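PDB 3O53: protein LRIM1 from Anopheles gambiae, which forms a heterodimeric complex with the leucine-rich repeat protein APL1C that regulates complement-like immunity in the mosquito, this chain being its leucine-rich repeat domain. Local coordinates for residues Y148-L153 against H173-Y178; K59-N64 against L79-T84. All blocks are in the same frame, centred on the assembly; numbering follows the deposited sequence.

Both contacts join consecutive turns of one leucine-rich repeat solenoid, pairing adjacent short strands in parallel, and both are partly buried, resting on inward leucines. Contact 1 lies near the centre of the chain and follows two turns from strand into the loop beyond; its three bridges set leucines on the buried side and tyrosine, histidine, aspartate and asparagine on the other. Contact 2, centred about 25 Å away and nearer one end, catches the turns earlier, where loops lead into strands, and has a single bridge. Contact 1 adds Asx turns, a water bridge and a salt bridge within one segment; in contact 2 one carbonyl serves two amides, an Arg–Glu salt bridge spans the segments, and segment 59-64 ends at a glycosylated asparagine.

Contact 1 (Y148-L153 against H173-Y178); sequences YLDLKL and HLNLQY
Tyr148 and His173 open this pairing: Tyr148 CD1 rests 3.6 Å from His173 CB, and the two rings meet obliquely, planes at 54°. Beside them Asp150 and Asn175 point the same way, carboxylate and amide 19° from coplanar, with Asp150 OD1 3.4 Å from Asn175 CB. Each closes an Asx turn by accepting from the backbone N two residues on, of Lys152 and Gln177 respectively; Lys152 N meets OD1 from above the carboxylate plane. In Lys152 a first torsion of 76° sets CG between the backbone N and the carbonyl carbon, and a bend at the last torsion folds NZ back into a salt bridge with the syn lone pair of Asp150 OD2 (3.0 Å). Both carboxylate oxygens are thus gripped by one residue. A water joins Tyr148 OH to Asn175 ND2. On the buried face Leu149 and Leu174 adopt nearly identical conformations side by side, Leu149 CD2 touching Leu174 CD1 at 3.9 Å; Leu151 and Leu176, with a different first torsion, meet through Leu151 CB and Leu176 CD2. In the parallel ladder Asn175 N gives Leu149 O an almost straight bond of 2.9 Å, and Leu153 N to Gln177 O extends the pairing past the strands. Strand 123-126 flanks Tyr148 and Leu149, with Tyr126 meeting the Tyr148 ring, while strand 195-197 lies beyond Leu174 and Asn175 and supplies Thr195 to His173 ND1.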
ATOM      1  N   TYR A 148       1.856  -8.267  -1.956  1.00 31.63           N
ATOM      2  CA  TYR A 148       0.749  -7.367  -1.692  1.00 31.28           C
ATOM      3  C   TYR A 148       1.273  -6.215  -0.834  1.00 30.66           C
ATOM      4  O   TYR A 148       1.886  -6.443   0.199  1.00 27.40           O
ATOM      5  CB  TYR A 148      -0.353  -8.130  -0.957  1.00 39.14           C
ATOM      6  CG  TYR A 148      -1.566  -7.308  -0.623  1.00 44.32           C
ATOM      7  CD1 TYR A 148      -2.717  -7.377  -1.401  1.00 47.34           C
ATOM      8  CD2 TYR A 148      -1.569  -6.468   0.480  1.00 50.92           C
ATOM      9  CE1 TYR A 148      -3.835  -6.623  -1.089  1.00 48.47           C
ATOM     10  CE2 TYR A 148      -2.677  -5.713   0.799  1.00 52.67           C
ATOM     11  CZ  TYR A 148      -3.803  -5.793   0.016  1.00 52.48           C
ATOM     12  OH  TYR A 148      -4.895  -5.030   0.348  1.00 58.02           O
ATOM     13  N   LEU A 149       1.043  -4.981  -1.265  1.00 26.84           N
ATOM     14  CA  LEU A 149       1.528  -3.821  -0.522  1.00 29.37           C
ATOM     15  C   LEU A 149       0.432  -2.788  -0.400  1.00 27.58           C
ATOM     16  O   LEU A 149       0.035  -2.167  -1.387  1.00 27.47           O
ATOM     17  CB  LEU A 149       2.747  -3.195  -1.202  1.00 25.48           C
ATOM     18  CG  LEU A 149       3.360  -1.980  -0.483  1.00 27.11           C
ATOM     19  CD1 LEU A 149       3.667  -2.277   0.989  1.00 26.47           C
ATOM     20  CD2 LEU A 149       4.623  -1.528  -1.184  1.00 24.55           C
ATOM     21  N   ASP A 150      -0.053  -2.605   0.819  1.00 23.54           N
ATOM     22  CA  ASP A 150      -1.097  -1.629   1.079  1.00 27.11           C
ATOM     23  C   ASP A 150      -0.508  -0.461   1.853  1.00 26.60           C
ATOM     24  O   ASP A 150      -0.149  -0.600   3.016  1.00 26.11           O
ATOM     25  CB  ASP A 150      -2.251  -2.255   1.863  1.00 27.56           C
ATOM     26  CG  ASP A 150      -3.403  -1.284   2.068  1.00 34.56           C
ATOM     27  OD1 ASP A 150      -3.413  -0.223   1.407  1.00 27.10           O
ATOM     28  OD2 ASP A 150      -4.297  -1.577   2.885  1.00 33.07           O
ATOM     29  N   LEU A 151      -0.402   0.688   1.194  1.00 25.64           N
ATOM     30  CA  LEU A 151       0.116   1.899   1.824  1.00 27.89           C
ATOM     31  C   LEU A 151      -0.912   3.026   1.798  1.00 29.25           C
ATOM     32  O   LEU A 151      -0.556   4.193   1.880  1.00 23.93           O
ATOM     33  CB  LEU A 151       1.412   2.355   1.136  1.00 28.84           C
ATOM     34  CG  LEU A 151       2.647   1.520   1.479  1.00 22.67           C
ATOM     35  CD1 LEU A 151       3.741   1.663   0.421  1.00 23.79           C
ATOM     36  CD2 LEU A 151       3.183   1.908   2.861  1.00 24.74           C
ATOM     37  N   LYS A 152      -2.189   2.681   1.701  1.00 25.88           N
ATOM     38  CA  LYS A 152      -3.232   3.703   1.659  1.00 26.95           C
ATOM     39  C   LYS A 152      -3.283   4.524   2.946  1.00 25.37           C
ATOM     40  O   LYS A 152      -2.864   4.060   4.010  1.00 19.38           O
ATOM     41  CB  LYS A 152      -4.601   3.065   1.385  1.00 29.00           C
ATOM     42  CG  LYS A 152      -5.240   2.352   2.575  1.00 26.96           C
ATOM     43  CD  LYS A 152      -6.718   2.048   2.250  1.00 35.95           C
ATOM     44  CE  LYS A 152      -7.380   1.155   3.289  1.00 49.13           C
ATOM     45  NZ  LYS A 152      -6.921  -0.258   3.168  1.00 50.94           N
ATOM     46  N   LEU A 153      -3.817   5.738   2.844  1.00 20.82           N
ATOM     47  CA  LEU A 153      -3.970   6.630   3.997  1.00 22.13           C
ATOM     48  C   LEU A 153      -2.641   6.897   4.685  1.00 22.15           C
ATOM     49  O   LEU A 153      -2.563   6.962   5.904  1.00 26.21           O
ATOM     50  CB  LEU A 153      -4.969   6.069   5.023  1.00 27.59           C
ATOM     51  CG  LEU A 153      -6.436   5.988   4.572  1.00 34.30           C
ATOM     52  CD1 LEU A 153      -7.296   5.313   5.640  1.00 32.80           C
ATOM     53  CD2 LEU A 153      -6.986   7.379   4.249  1.00 32.19           C
ATOM     54  N   HIS A 173      -0.361  -6.551  -6.062  1.00 29.02           N
ATOM     55  CA  HIS A 173      -1.269  -5.481  -5.678  1.00 26.86           C
ATOM     56  C   HIS A 173      -0.499  -4.349  -5.008  1.00 25.13           C
ATOM     57  O   HIS A 173       0.244  -4.572  -4.051  1.00 24.53           O
ATOM     58  CB  HIS A 173      -2.343  -6.004  -4.718  1.00 31.59           C
ATOM     59  CG  HIS A 173      -3.160  -7.132  -5.276  1.00 48.96           C
ATOM     60  ND1 HIS A 173      -4.196  -6.935  -6.164  1.00 50.36           N
ATOM     61  CD2 HIS A 173      -3.098  -8.468  -5.064  1.00 49.77           C
ATOM     62  CE1 HIS A 173      -4.736  -8.100  -6.476  1.00 45.72           C
ATOM     63  NE2 HIS A 173      -4.088  -9.047  -5.823  1.00 46.14           N
ATOM     64  N   LEU A 174      -0.696  -3.134  -5.505  1.00 24.21           N
ATOM     65  CA  LEU A 174      -0.076  -1.943  -4.923  1.00 24.29           C
ATOM     66  C   LEU A 174      -1.175  -0.913  -4.662  1.00 23.70           C
ATOM     67  O   LEU A 174      -1.762  -0.402  -5.602  1.00 25.65           O
ATOM     68  CB  LEU A 174       0.977  -1.376  -5.889  1.00 25.14           C
ATOM     69  CG  LEU A 174       1.751  -0.120  -5.457  1.00 23.40           C
ATOM     70  CD1 LEU A 174       2.355  -0.302  -4.089  1.00 22.32           C
ATOM     71  CD2 LEU A 174       2.837   0.231  -6.485  1.00 22.23           C
ATOM     72  N   ASN A 175      -1.460  -0.624  -3.388  1.00 20.90           N
ATOM     73  CA  ASN A 175      -2.470   0.366  -3.019  1.00 25.37           C
ATOM     74  C   ASN A 175      -1.780   1.595  -2.457  1.00 24.96           C
ATOM     75  O   ASN A 175      -1.106   1.517  -1.441  1.00 21.93           O
ATOM     76  CB  ASN A 175      -3.422  -0.198  -1.959  1.00 26.81           C
ATOM     77  CG  ASN A 175      -4.722   0.602  -1.832  1.00 51.68           C
ATOM     78  OD1 ASN A 175      -4.814   1.787  -2.217  1.00 36.51           O
ATOM     79  ND2 ASN A 175      -5.745  -0.060  -1.277  1.00 53.90           N
ATOM     80  N   LEU A 176      -1.946   2.724  -3.124  1.00 23.38           N
ATOM     81  CA  LEU A 176      -1.298   3.958  -2.706  1.00 23.35           C
ATOM     82  C   LEU A 176      -2.352   5.053  -2.637  1.00 23.67           C
ATOM     83  O   LEU A 176      -2.030   6.233  -2.669  1.00 26.05           O
ATOM     84  CB  LEU A 176      -0.193   4.345  -3.703  1.00 19.18           C
ATOM     85  CG  LEU A 176       1.080   3.504  -3.634  1.00 24.19           C
ATOM     86  CD1 LEU A 176       1.887   3.630  -4.918  1.00 22.73           C
ATOM     87  CD2 LEU A 176       1.915   3.916  -2.420  1.00 28.13           C
ATOM     88  N   GLN A 177      -3.616   4.645  -2.551  1.00 22.08           N
ATOM     89  CA  GLN A 177      -4.735   5.585  -2.544  1.00 21.37           C
ATOM     90  C   GLN A 177      -4.705   6.445  -1.279  1.00 20.65           C
ATOM     91  O   GLN A 177      -4.247   6.008  -0.229  1.00 24.71           O
ATOM     92  CB  GLN A 177      -6.082   4.835  -2.650  1.00 25.48           C
ATOM     93  CG  GLN A 177      -6.695   4.519  -1.302  1.00 38.86           C
ATOM     94  CD  GLN A 177      -7.580   3.281  -1.286  1.00 57.33           C
ATOM     95  OE1 GLN A 177      -7.143   2.193  -1.647  1.00 62.02           O
ATOM     96  NE2 GLN A 177      -8.818   3.436  -0.818  1.00 50.26           N
ATOM     97  N   TYR A 178      -5.185   7.679  -1.391  1.00 21.41           N
ATOM     98  CA  TYR A 178      -5.277   8.578  -0.244  1.00 24.19           C
ATOM     99  C   TYR A 178      -3.916   8.885   0.377  1.00 23.98           C
ATOM    100  O   TYR A 178      -3.744   8.890   1.598  1.00 23.93           O
ATOM    101  CB  TYR A 178      -6.233   8.010   0.806  1.00 26.54           C
ATOM    102  CG  TYR A 178      -7.685   8.163   0.405  1.00 31.13           C
ATOM    103  CD1 TYR A 178      -8.230   9.421   0.219  1.00 29.64           C
ATOM    104  CD2 TYR A 178      -8.507   7.056   0.220  1.00 37.01           C
ATOM    105  CE1 TYR A 178      -9.551   9.582  -0.150  1.00 34.75           C
ATOM    106  CE2 TYR A 178      -9.846   7.211  -0.147  1.00 42.35           C
ATOM    107  CZ  TYR A 178     -10.354   8.482  -0.327  1.00 36.18           C
ATOM    108  OH  TYR A 178     -11.664   8.689  -0.685  1.00 37.94           O
TER
HETATM  109  O   HOH W   1      -6.320  -3.050  -1.035  1.00 56.02           O

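Contact 2 (K59-N64 against L79-T84); sequences KLELLN and LSTLRT. With NAG (2-acetamido-2-deoxy-beta-D-glucopyranose), chain C.
Glu61 and Arg83 carry the polar side of this contact, through backbone and side chain alike. Among the backbone hydrogen bonds, Glu61 O is held by two amides: Arg83 N at 2.8 Å, tilted from the carbonyl plane, and Thr84 N at 2.9 Å, nearly in line with the C=O bond. The second of these and the hydrogen bond from Leu63 N to Thr84 O (3.0 Å) together make the single parallel bridge of Leu62 with Thr84.

Glu61 and Arg83 also lie side by side and form a salt bridge. Glu61 CG sits beside the backbone N (chi1 -66°) and the chain runs on extended, bringing OE1 3.2 Å from Arg83 NH1; the bend of Arg83 at its third torsion (72°) turns the guanidinium toward it. The oxygen lies at the guanidinium edge, yet the nitrogen comes from above the carboxylate plane, and the two planes are 54° apart. Glu102, on the following turn, forms a salt bridge with Arg83 NH2, so the arginine links two carboxylates.

Apolar contacts divide between two sides. Inward, Leu82 CD1 packs on Leu63 CB (3.7 Å) and more loosely on Leu60 CG (4.1 Å). Leu62 and Thr84 share the other face, their side chains crossing obliquely with Leu62 CG 3.8 Å from Thr84 CB. Separately, Thr81 CG2 rests against Leu60 O as its hydroxyl bonds to Thr58 O.

Covalent chemistry appears at the end of strand 62-64, where Asn64 ND2 carries an N-linked GlcNAc that also hydrogen-bonds Asp86 OD2. Inward leucines stacked at successive levels beneath a parallel backbone ladder are the signature of the leucine-rich repeat solenoid.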
ATOM      1  N   LYS A  59       9.448 -22.148  18.264  1.00 47.05           N
ATOM      2  CA  LYS A  59       8.516 -22.669  17.268  1.00 51.14           C
ATOM      3  C   LYS A  59       7.396 -21.669  16.962  1.00 49.80           C
ATOM      4  O   LYS A  59       6.484 -21.965  16.198  1.00 42.53           O
ATOM      5  CB  LYS A  59       7.920 -23.999  17.744  1.00 69.55           C
ATOM      6  CG  LYS A  59       8.930 -25.134  17.844  1.00 86.45           C
ATOM      7  CD  LYS A  59       9.664 -25.345  16.527  1.00101.86           C
ATOM      8  CE  LYS A  59      10.593 -26.546  16.586  1.00116.31           C
ATOM      9  NZ  LYS A  59       9.851 -27.832  16.693  1.00120.26           N
ATOM     10  N   LEU A  60       7.477 -20.476  17.544  1.00 49.92           N
ATOM     11  CA  LEU A  60       6.441 -19.469  17.352  1.00 51.00           C
ATOM     12  C   LEU A  60       6.409 -18.962  15.902  1.00 46.94           C
ATOM     13  O   LEU A  60       7.385 -18.394  15.407  1.00 38.38           O
ATOM     14  CB  LEU A  60       6.672 -18.308  18.319  1.00 49.41           C
ATOM     15  CG  LEU A  60       5.706 -17.129  18.239  1.00 46.68           C
ATOM     16  CD1 LEU A  60       4.356 -17.493  18.839  1.00 44.47           C
ATOM     17  CD2 LEU A  60       6.320 -15.943  18.965  1.00 43.11           C
ATOM     18  N   GLU A  61       5.283 -19.189  15.227  1.00 42.06           N
ATOM     19  CA  GLU A  61       5.098 -18.769  13.838  1.00 41.78           C
ATOM     20  C   GLU A  61       4.127 -17.601  13.685  1.00 36.31           C
ATOM     21  O   GLU A  61       4.197 -16.860  12.711  1.00 39.79           O
ATOM     22  CB  GLU A  61       4.583 -19.949  13.004  1.00 46.75           C
ATOM     23  CG  GLU A  61       5.586 -21.072  12.868  1.00 49.00           C
ATOM     24  CD  GLU A  61       5.057 -22.230  12.049  1.00 53.62           C
ATOM     25  OE1 GLU A  61       4.090 -22.032  11.282  1.00 51.55           O
ATOM     26  OE2 GLU A  61       5.615 -23.341  12.174  1.00 54.76           O
ATOM     27  N   LEU A  62       3.207 -17.433  14.629  1.00 38.88           N
ATOM     28  CA  LEU A  62       2.224 -16.356  14.516  1.00 43.55           C
ATOM     29  C   LEU A  62       2.090 -15.648  15.844  1.00 47.60           C
ATOM     30  O   LEU A  62       1.942 -16.287  16.881  1.00 50.60           O
ATOM     31  CB  LEU A  62       0.857 -16.898  14.071  1.00 40.16           C
ATOM     32  CG  LEU A  62      -0.234 -15.847  13.816  1.00 47.29           C
ATOM     33  CD1 LEU A  62      -1.283 -16.368  12.831  1.00 52.75           C
ATOM     34  CD2 LEU A  62      -0.889 -15.398  15.115  1.00 44.17           C
ATOM     35  N   LEU A  63       2.137 -14.325  15.805  1.00 39.09           N
ATOM     36  CA  LEU A  63       2.055 -13.515  17.010  1.00 36.42           C
ATOM     37  C   LEU A  63       1.051 -12.400  16.788  1.00 38.93           C
ATOM     38  O   LEU A  63       1.164 -11.638  15.833  1.00 36.97           O
ATOM     39  CB  LEU A  63       3.427 -12.924  17.342  1.00 35.25           C
ATOM     40  CG  LEU A  63       3.500 -12.010  18.566  1.00 40.09           C
ATOM     41  CD1 LEU A  63       3.129 -12.762  19.842  1.00 39.59           C
ATOM     42  CD2 LEU A  63       4.893 -11.406  18.688  1.00 39.30           C
ATOM     43  N   ASN A  64       0.080 -12.291  17.684  1.00 36.34           N
ATOM     44  CA  ASN A  64      -0.969 -11.289  17.550  1.00 42.22           C
ATOM     45  C   ASN A  64      -0.896 -10.260  18.671  1.00 48.18           C
ATOM     46  O   ASN A  64      -1.195 -10.559  19.822  1.00 41.74           O
ATOM     47  CB  ASN A  64      -2.335 -11.974  17.554  1.00 45.95           C
ATOM     48  CG  ASN A  64      -3.429 -11.109  16.953  1.00 49.43           C
ATOM     49  OD1 ASN A  64      -3.418  -9.885  17.085  1.00 44.60           O
ATOM     50  ND2 ASN A  64      -4.390 -11.758  16.295  1.00 61.30           N
ATOM     51  N   LEU A  79      13.293 -12.610  16.229  1.00 46.39           N
ATOM     52  CA  LEU A  79      12.383 -13.753  16.216  1.00 50.01           C
ATOM     53  C   LEU A  79      12.440 -14.388  14.832  1.00 46.31           C
ATOM     54  O   LEU A  79      11.680 -14.037  13.928  1.00 45.44           O
ATOM     55  CB  LEU A  79      10.961 -13.337  16.594  1.00 48.62           C
ATOM     56  CG  LEU A  79      10.833 -12.677  17.974  1.00 47.00           C
ATOM     57  CD1 LEU A  79       9.370 -12.447  18.320  1.00 41.29           C
ATOM     58  CD2 LEU A  79      11.517 -13.519  19.056  1.00 52.77           C
ATOM     59  N   SER A  80      13.366 -15.325  14.689  1.00 44.18           N
ATOM     60  CA  SER A  80      13.740 -15.891  13.403  1.00 56.17           C
ATOM     61  C   SER A  80      12.663 -16.771  12.764  1.00 50.62           C
ATOM     62  O   SER A  80      12.673 -16.977  11.551  1.00 47.79           O
ATOM     63  CB  SER A  80      15.024 -16.707  13.577  1.00 71.82           C
ATOM     64  OG  SER A  80      15.397 -17.353  12.373  1.00 94.87           O
ATOM     65  N   THR A  81      11.746 -17.294  13.573  1.00 51.72           N
ATOM     66  CA  THR A  81      10.762 -18.258  13.077  1.00 50.68           C
ATOM     67  C   THR A  81       9.426 -17.606  12.740  1.00 40.75           C
ATOM     68  O   THR A  81       8.622 -18.174  12.010  1.00 41.99           O
ATOM     69  CB  THR A  81      10.534 -19.397  14.093  1.00 62.85           C
ATOM     70  OG1 THR A  81      11.724 -20.187  14.194  1.00 63.39           O
ATOM     71  CG2 THR A  81       9.377 -20.296  13.664  1.00 71.41           C
ATOM     72  N   LEU A  82       9.199 -16.405  13.261  1.00 42.65           N
ATOM     73  CA  LEU A  82       7.943 -15.696  13.055  1.00 44.07           C
ATOM     74  C   LEU A  82       7.591 -15.547  11.567  1.00 42.03           C
ATOM     75  O   LEU A  82       8.407 -15.082  10.774  1.00 42.66           O
ATOM     76  CB  LEU A  82       8.025 -14.316  13.710  1.00 44.92           C
ATOM     77  CG  LEU A  82       6.686 -13.686  14.082  1.00 45.16           C
ATOM     78  CD1 LEU A  82       5.990 -14.501  15.167  1.00 45.08           C
ATOM     79  CD2 LEU A  82       6.901 -12.242  14.528  1.00 43.45           C
ATOM     80  N   ARG A  83       6.375 -15.954  11.205  1.00 37.55           N
ATOM     81  CA  ARG A  83       5.885 -15.872   9.829  1.00 40.51           C
ATOM     82  C   ARG A  83       4.768 -14.846   9.699  1.00 36.64           C
ATOM     83  O   ARG A  83       4.628 -14.190   8.675  1.00 36.43           O
ATOM     84  CB  ARG A  83       5.358 -17.240   9.356  1.00 39.05           C
ATOM     85  CG  ARG A  83       6.392 -18.354   9.403  1.00 44.35           C
ATOM     86  CD  ARG A  83       5.764 -19.730   9.162  1.00 46.21           C
ATOM     87  NE  ARG A  83       5.368 -19.916   7.768  1.00 49.95           N
ATOM     88  CZ  ARG A  83       4.725 -20.984   7.302  1.00 57.92           C
ATOM     89  NH1 ARG A  83       4.397 -21.979   8.116  1.00 52.87           N
ATOM     90  NH2 ARG A  83       4.407 -21.056   6.013  1.00 51.56           N
ATOM     91  N   THR A  84       3.957 -14.715  10.735  1.00 39.55           N
ATOM     92  CA  THR A  84       2.816 -13.818  10.681  1.00 41.91           C
ATOM     93  C   THR A  84       2.835 -12.947  11.920  1.00 35.69           C
ATOM     94  O   THR A  84       2.944 -13.447  13.027  1.00 36.04           O
ATOM     95  CB  THR A  84       1.496 -14.612  10.611  1.00 41.05           C
ATOM     96  OG1 THR A  84       1.516 -15.448   9.453  1.00 42.90           O
ATOM     97  CG2 THR A  84       0.294 -13.683  10.520  1.00 37.93           C
TER
HETATM   98  C1  NAG C   1      -5.463 -10.894  15.878  1.00 40.37           C
HETATM   99  C2  NAG C   1      -6.009 -11.585  14.641  1.00 40.52           C
HETATM  100  C3  NAG C   1      -7.207 -10.814  14.108  1.00 49.25           C
HETATM  101  C4  NAG C   1      -8.220 -10.552  15.213  1.00 54.83           C
HETATM  102  C5  NAG C   1      -7.556  -9.917  16.423  1.00 48.97           C
HETATM  103  C6  NAG C   1      -8.559  -9.768  17.559  1.00 51.25           C
HETATM  104  C7  NAG C   1      -4.475 -12.700  13.107  1.00 42.63           C
HETATM  105  C8  NAG C   1      -3.423 -12.470  12.070  1.00 34.65           C
HETATM  106  N2  NAG C   1      -4.992 -11.592  13.621  1.00 37.24           N
HETATM  107  O3  NAG C   1      -7.770 -11.527  13.037  1.00 42.04           O
HETATM  108  O4  NAG C   1      -9.191  -9.673  14.720  1.00 62.23           O
HETATM  109  O5  NAG C   1      -6.473 -10.716  16.847  1.00 46.80           O
HETATM  110  O6  NAG C   1      -8.995 -11.052  17.953  1.00 48.13           O
HETATM  111  O7  NAG C   1      -4.811 -13.841  13.437  1.00 48.28           O